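Local coordinates for protein nourseothricin acetyltransferase (Streptomyces noursei, PDB 5C82) that probably transfers an acetyl group, as a GNAT-family acetyltransferase, to the antibiotic nourseothricin and so confers resistance to it, at residues Val96-Val108 with Ala130-Leu144. The protein carries 1 engineered substitution. Numbering follows the deposited sequence.
Sequences VVSYSGWNRRLTV and ATEFARERGAGHLWL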
loop_
_atom_site.group_PDB
_atom_site.type_symbol
_atom_site.label_atom_id
_atom_site.label_comp_id
_atom_site.label_asym_id
_atom_site.label_seq_id
_atom_site.Cartn_x
_atom_site.Cartn_y
_atom_site.Cartn_z
ATOM N N VAL A 96 -3.265 8.407 14.694
ATOM C CA VAL A 96 -2.300 7.344 14.930
ATOM C C VAL A 96 -1.327 7.468 13.775
ATOM O O VAL A 96 -1.748 7.532 12.611
ATOM C CB VAL A 96 -2.944 5.920 15.018
ATOM C CG1 VAL A 96 -1.894 4.853 15.353
ATOM C CG2 VAL A 96 -4.095 5.883 16.023
ATOM N N VAL A 97 -0.037 7.530 14.102
ATOM C CA VAL A 97 1.047 7.644 13.137
ATOM C C VAL A 97 2.052 6.530 13.330
ATOM O O VAL A 97 2.230 6.020 14.446
ATOM C CB VAL A 97 1.707 9.057 13.076
ATOM C CG1 VAL A 97 0.669 10.148 12.809
ATOM C CG2 VAL A 97 2.545 9.383 14.322
ATOM N N SER A 98 2.697 6.142 12.230
ATOM C CA SER A 98 3.730 5.119 12.200
ATOM C C SER A 98 4.821 5.618 11.244
ATOM O O SER A 98 4.504 6.151 10.183
ATOM C CB SER A 98 3.138 3.801 11.712
ATOM O OG SER A 98 4.155 2.903 11.311
ATOM N N TYR A 99 6.094 5.453 11.618
ATOM C CA TYR A 99 7.208 5.903 10.789
ATOM C C TYR A 99 7.991 4.734 10.190
ATOM O O TYR A 99 8.304 3.772 10.900
ATOM C CB TYR A 99 8.154 6.804 11.589
ATOM C CG TYR A 99 9.292 7.341 10.746
ATOM C CD1 TYR A 99 9.055 8.256 9.722
ATOM C CD2 TYR A 99 10.604 6.921 10.958
ATOM C CE1 TYR A 99 10.091 8.733 8.929
ATOM C CE2 TYR A 99 11.650 7.401 10.177
ATOM C CZ TYR A 99 11.389 8.323 9.174
ATOM O OH TYR A 99 12.398 8.790 8.376
ATOM N N SER A 100 8.348 4.848 8.903
ATOM C CA SER A 100 9.160 3.858 8.195
ATOM C C SER A 100 10.376 4.581 7.614
ATOM O O SER A 100 10.231 5.465 6.753
ATOM C CB SER A 100 8.335 3.172 7.107
ATOM O OG SER A 100 9.161 2.509 6.162
ATOM N N GLY A 101 11.548 4.242 8.132
ATOM C CA GLY A 101 12.828 4.829 7.736
ATOM C C GLY A 101 13.318 4.496 6.333
ATOM O O GLY A 101 14.017 5.315 5.730
ATOM N N TRP A 102 12.987 3.299 5.792
ATOM C CA TRP A 102 13.413 2.910 4.437
ATOM C C TRP A 102 13.030 3.971 3.359
ATOM O O TRP A 102 13.845 4.321 2.503
ATOM C CB TRP A 102 12.911 1.489 4.075
ATOM C CG TRP A 102 12.678 1.306 2.605
ATOM C CD1 TRP A 102 13.628 1.250 1.622
ATOM C CD2 TRP A 102 11.413 1.307 1.941
ATOM N NE1 TRP A 102 13.027 1.209 0.388
ATOM C CE2 TRP A 102 11.667 1.237 0.552
ATOM C CE3 TRP A 102 10.082 1.280 2.390
ATOM C CZ2 TRP A 102 10.646 1.166 -0.394
ATOM C CZ3 TRP A 102 9.071 1.214 1.448
ATOM C CH2 TRP A 102 9.358 1.163 0.074
ATOM N N ASN A 103 11.793 4.482 3.416
ATOM C CA ASN A 103 11.342 5.498 2.472
ATOM C C ASN A 103 11.013 6.798 3.174
ATOM O O ASN A 103 10.429 7.696 2.557
ATOM C CB ASN A 103 10.191 4.992 1.600
ATOM C CG ASN A 103 8.944 4.625 2.348
ATOM O OD1 ASN A 103 8.943 4.489 3.574
ATOM N ND2 ASN A 103 7.867 4.385 1.608
ATOM N N ARG A 104 11.434 6.914 4.467
ATOM C CA ARG A 104 11.265 8.103 5.316
ATOM C C ARG A 104 9.809 8.581 5.251
ATOM O O ARG A 104 9.515 9.757 5.026
ATOM C CB ARG A 104 12.252 9.214 4.910
ATOM C CG ARG A 104 13.721 8.794 4.896
ATOM C CD ARG A 104 14.555 9.768 4.077
ATOM N NE ARG A 104 14.603 11.115 4.660
ATOM C CZ ARG A 104 14.397 12.244 3.980
ATOM N NH1 ARG A 104 14.107 12.205 2.683
ATOM N NH2 ARG A 104 14.467 13.418 4.596
ATOM N N ARG A 105 8.901 7.629 5.404
ATOM C CA ARG A 105 7.488 7.913 5.304
ATOM C C ARG A 105 6.834 7.861 6.662
ATOM O O ARG A 105 6.935 6.866 7.367
ATOM C CB ARG A 105 6.812 6.914 4.322
ATOM C CG ARG A 105 5.280 6.899 4.379
ATOM C CD ARG A 105 4.689 5.840 3.468
ATOM N NE ARG A 105 4.753 6.255 2.058
ATOM C CZ ARG A 105 4.159 5.610 1.058
ATOM N NH1 ARG A 105 3.416 4.531 1.299
ATOM N NH2 ARG A 105 4.241 6.073 -0.175
ATOM N N LEU A 106 6.097 8.910 6.985
ATOM C CA LEU A 106 5.272 8.909 8.170
ATOM C C LEU A 106 3.861 8.573 7.658
ATOM O O LEU A 106 3.269 9.322 6.884
ATOM C CB LEU A 106 5.333 10.275 8.867
ATOM C CG LEU A 106 4.847 10.412 10.324
ATOM C CD1 LEU A 106 3.426 10.849 10.411
ATOM C CD2 LEU A 106 5.260 9.259 11.221
ATOM N N THR A 107 3.370 7.413 8.027
ATOM C CA THR A 107 2.039 6.937 7.668
ATOM C C THR A 107 1.037 7.408 8.705
ATOM O O THR A 107 1.236 7.225 9.906
ATOM C CB THR A 107 2.065 5.392 7.487
ATOM O OG1 THR A 107 2.792 5.110 6.294
ATOM C CG2 THR A 107 0.660 4.755 7.397
ATOM N N VAL A 108 -0.038 8.015 8.246
ATOM C CA VAL A 108 -1.131 8.421 9.127
ATOM C C VAL A 108 -2.040 7.196 9.076
ATOM O O VAL A 108 -2.753 7.005 8.085
ATOM C CB VAL A 108 -1.834 9.732 8.648
ATOM C CG1 VAL A 108 -2.982 10.106 9.579
ATOM C CG2 VAL A 108 -0.837 10.892 8.520
ATOM N N ALA A 130 1.111 15.451 13.840
ATOM C CA ALA A 130 1.634 14.358 13.029
ATOM C C ALA A 130 2.836 14.872 12.216
ATOM O O ALA A 130 3.853 14.190 12.148
ATOM C CB ALA A 130 0.554 13.816 12.092
ATOM N N THR A 131 2.742 16.103 11.685
ATOM C CA THR A 131 3.791 16.740 10.869
ATOM C C THR A 131 5.039 17.016 11.702
ATOM O O THR A 131 6.139 16.719 11.246
ATOM C CB THR A 131 3.224 17.969 10.114
ATOM O OG1 THR A 131 2.204 17.476 9.247
ATOM C CG2 THR A 131 4.260 18.675 9.257
ATOM N N GLU A 132 4.872 17.523 12.929
ATOM C CA GLU A 132 6.004 17.784 13.839
ATOM C C GLU A 132 6.781 16.498 14.150
ATOM O O GLU A 132 8.001 16.487 14.036
ATOM C CB GLU A 132 5.532 18.486 15.123
ATOM C CG GLU A 132 4.916 19.866 14.890
ATOM C CD GLU A 132 4.224 20.461 16.105
ATOM O OE1 GLU A 132 4.117 19.763 17.136
ATOM O OE2 GLU A 132 3.739 21.608 16.012
ATOM N N PHE A 133 6.072 15.406 14.480
ATOM C CA PHE A 133 6.650 14.081 14.726
ATOM C C PHE A 133 7.412 13.570 13.489
ATOM O O PHE A 133 8.478 12.964 13.631
ATOM C CB PHE A 133 5.529 13.093 15.114
ATOM C CG PHE A 133 5.988 11.704 15.501
ATOM C CD1 PHE A 133 6.560 11.462 16.745
ATOM C CD2 PHE A 133 5.873 10.645 14.610
ATOM C CE1 PHE A 133 6.970 10.167 17.105
ATOM C CE2 PHE A 133 6.284 9.355 14.969
ATOM C CZ PHE A 133 6.820 9.123 16.214
ATOM N N ALA A 134 6.867 13.817 12.282
ATOM C CA ALA A 134 7.491 13.432 11.012
ATOM C C ALA A 134 8.847 14.140 10.860
ATOM O O ALA A 134 9.847 13.495 10.531
ATOM C CB ALA A 134 6.572 13.779 9.840
ATOM N N ARG A 135 8.873 15.450 11.148
ATOM C CA ARG A 135 10.071 16.286 11.114
ATOM C C ARG A 135 11.112 15.745 12.081
ATOM O O ARG A 135 12.237 15.518 11.658
ATOM C CB ARG A 135 9.739 17.763 11.425
ATOM C CG ARG A 135 8.969 18.476 10.307
ATOM C CD ARG A 135 8.891 19.986 10.507
ATOM N NE ARG A 135 10.170 20.648 10.221
ATOM C CZ ARG A 135 10.374 21.962 10.281
ATOM N NH1 ARG A 135 9.385 22.781 10.618
ATOM N NH2 ARG A 135 11.568 22.466 10.004
ATOM N N GLU A 136 10.717 15.449 13.340
ATOM C CA GLU A 136 11.597 14.886 14.383
ATOM C C GLU A 136 12.291 13.593 13.893
ATOM O O GLU A 136 13.488 13.418 14.103
ATOM C CB GLU A 136 10.812 14.607 15.678
ATOM C CG GLU A 136 10.346 15.839 16.427
ATOM C CD GLU A 136 9.380 15.593 17.578
ATOM O OE1 GLU A 136 9.402 14.483 18.162
ATOM O OE2 GLU A 136 8.608 16.526 17.908
ATOM N N ARG A 137 11.540 12.730 13.189
ATOM C CA ARG A 137 12.036 11.475 12.611
ATOM C C ARG A 137 12.848 11.671 11.324
ATOM O O ARG A 137 13.498 10.728 10.877
ATOM C CB ARG A 137 10.876 10.499 12.361
ATOM C CG ARG A 137 10.154 10.016 13.622
ATOM C CD ARG A 137 10.933 8.942 14.356
ATOM N NE ARG A 137 10.379 8.647 15.679
ATOM C CZ ARG A 137 10.708 9.288 16.797
ATOM N NH1 ARG A 137 11.574 10.295 16.763
ATOM N NH2 ARG A 137 10.165 8.936 17.955
ATOM N N GLY A 138 12.820 12.879 10.755
ATOM C CA GLY A 138 13.502 13.192 9.507
ATOM C C GLY A 138 12.772 12.637 8.291
ATOM O O GLY A 138 13.408 12.283 7.292
ATOM N N ALA A 139 11.414 12.575 8.353
ATOM C CA ALA A 139 10.579 12.085 7.254
ATOM C C ALA A 139 10.682 12.986 6.022
ATOM O O ALA A 139 10.874 14.192 6.155
ATOM C CB ALA A 139 9.128 11.984 7.707
ATOM N N GLY A 140 10.587 12.395 4.837
ATOM C CA GLY A 140 10.589 13.147 3.592
ATOM C C GLY A 140 9.158 13.468 3.177
ATOM O O GLY A 140 8.925 14.426 2.423
ATOM N N HIS A 141 8.174 12.658 3.669
ATOM C CA HIS A 141 6.756 12.861 3.367
ATOM C C HIS A 141 5.792 12.210 4.382
ATOM O O HIS A 141 6.152 11.319 5.154
ATOM C CB HIS A 141 6.412 12.424 1.908
ATOM C CG HIS A 141 6.380 10.935 1.681
ATOM N ND1 HIS A 141 7.538 10.214 1.436
ATOM C CD2 HIS A 141 5.320 10.091 1.649
ATOM C CE1 HIS A 141 7.147 8.960 1.250
ATOM N NE2 HIS A 141 5.821 8.835 1.384
ATOM N N LEU A 142 4.550 12.686 4.359
ATOM C CA LEU A 142 3.431 12.159 5.147
ATOM C C LEU A 142 2.538 11.446 4.161
ATOM O O LEU A 142 2.447 11.833 2.999
ATOM C CB LEU A 142 2.662 13.272 5.849
ATOM C CG LEU A 142 3.249 13.746 7.180
ATOM C CD1 LEU A 142 4.270 14.824 6.945
ATOM C CD2 LEU A 142 2.134 14.267 8.109
ATOM N N TRP A 143 1.936 10.371 4.596
ATOM C CA TRP A 143 1.129 9.553 3.707
ATOM C C TRP A 143 -0.136 9.105 4.396
ATOM O O TRP A 143 -0.112 8.829 5.590
ATOM C CB TRP A 143 1.965 8.330 3.269
ATOM C CG TRP A 143 1.298 7.369 2.326
ATOM C CD1 TRP A 143 1.378 7.371 0.965
ATOM C CD2 TRP A 143 0.481 6.238 2.681
ATOM N NE1 TRP A 143 0.681 6.298 0.447
ATOM C CE2 TRP A 143 0.105 5.597 1.476
ATOM C CE3 TRP A 143 -0.011 5.725 3.899
ATOM C CZ2 TRP A 143 -0.673 4.429 1.459
ATOM C CZ3 TRP A 143 -0.793 4.574 3.880
ATOM C CH2 TRP A 143 -1.087 3.919 2.676
ATOM N N LEU A 144 -1.229 8.966 3.635
ATOM C CA LEU A 144 -2.458 8.432 4.225
ATOM C C LEU A 144 -3.278 7.662 3.205
ATOM O O LEU A 144 -3.128 7.829 1.992
ATOM C CB LEU A 144 -3.303 9.520 4.947
ATOM C CG LEU A 144 -3.879 10.660 4.082
ATOM C CD1 LEU A 144 -5.239 10.246 3.432
ATOM C CD2 LEU A 144 -4.043 11.922 4.909
HETATM O O HOH W 1 10.442 10.292 1.701
#
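Leu106 packs under the helix of a right-handed beta-alpha-beta unit, in which strand 105-113 leads through helix 122-137 to the parallel strand 141-147. Its CD2 reaches the edge of the Phe133 ring, 3.7 Å from CD2 of that ring, while CG rests on Ala134 CB. Val97, on the neighbouring antiparallel strand 91-100, packs beside it, CG2 meeting the Phe133 ring and CG1 the methyl of Ala130. Tyr99 continues this layer: with CG trans to the backbone N (chi1 -177°), its ring lies under Arg137, whose CB sits 3.6 Å from the ring centroid, practically on the normal, a CH-pi contact. The guanidinium of Arg137 leads off to Pro77 O.

The two parallel strands are joined by Leu106 N to His141 O, Trp143 N to Leu106 O at 2.8 Å, and Val108 N to Trp143 O. Where they begin, Gly140 N donates to Arg104 O (2.9 Å), just after the Schellman motif at Gly138 has ended the helix; Arg104 belongs to a G1 bulge with Arg105 opposite Ser100.

On the sheet face away from the helix, Arg105 bends at chi3 (-75°) to lay its guanidinium flat on the Trp143 indole. CZ stands 3.5 Å from the centroid of the five-membered ring, a cation-pi stack with planes 11° apart. In its own plane NE donates to His141 NE2 (2.9 Å), while the imidazole stands nearly perpendicular; His141 ND1 hydrogen-bonds to a water, which donates to Asn103 O. Asp168 of the second subunit forms a salt bridge with Arg105 NH2, placing the stack at the dimer contact. This strand-helix-strand unit, its two strands parallel at the middle of a mixed sheet, is consistent with the central beta-alpha-beta core of the GNAT fold.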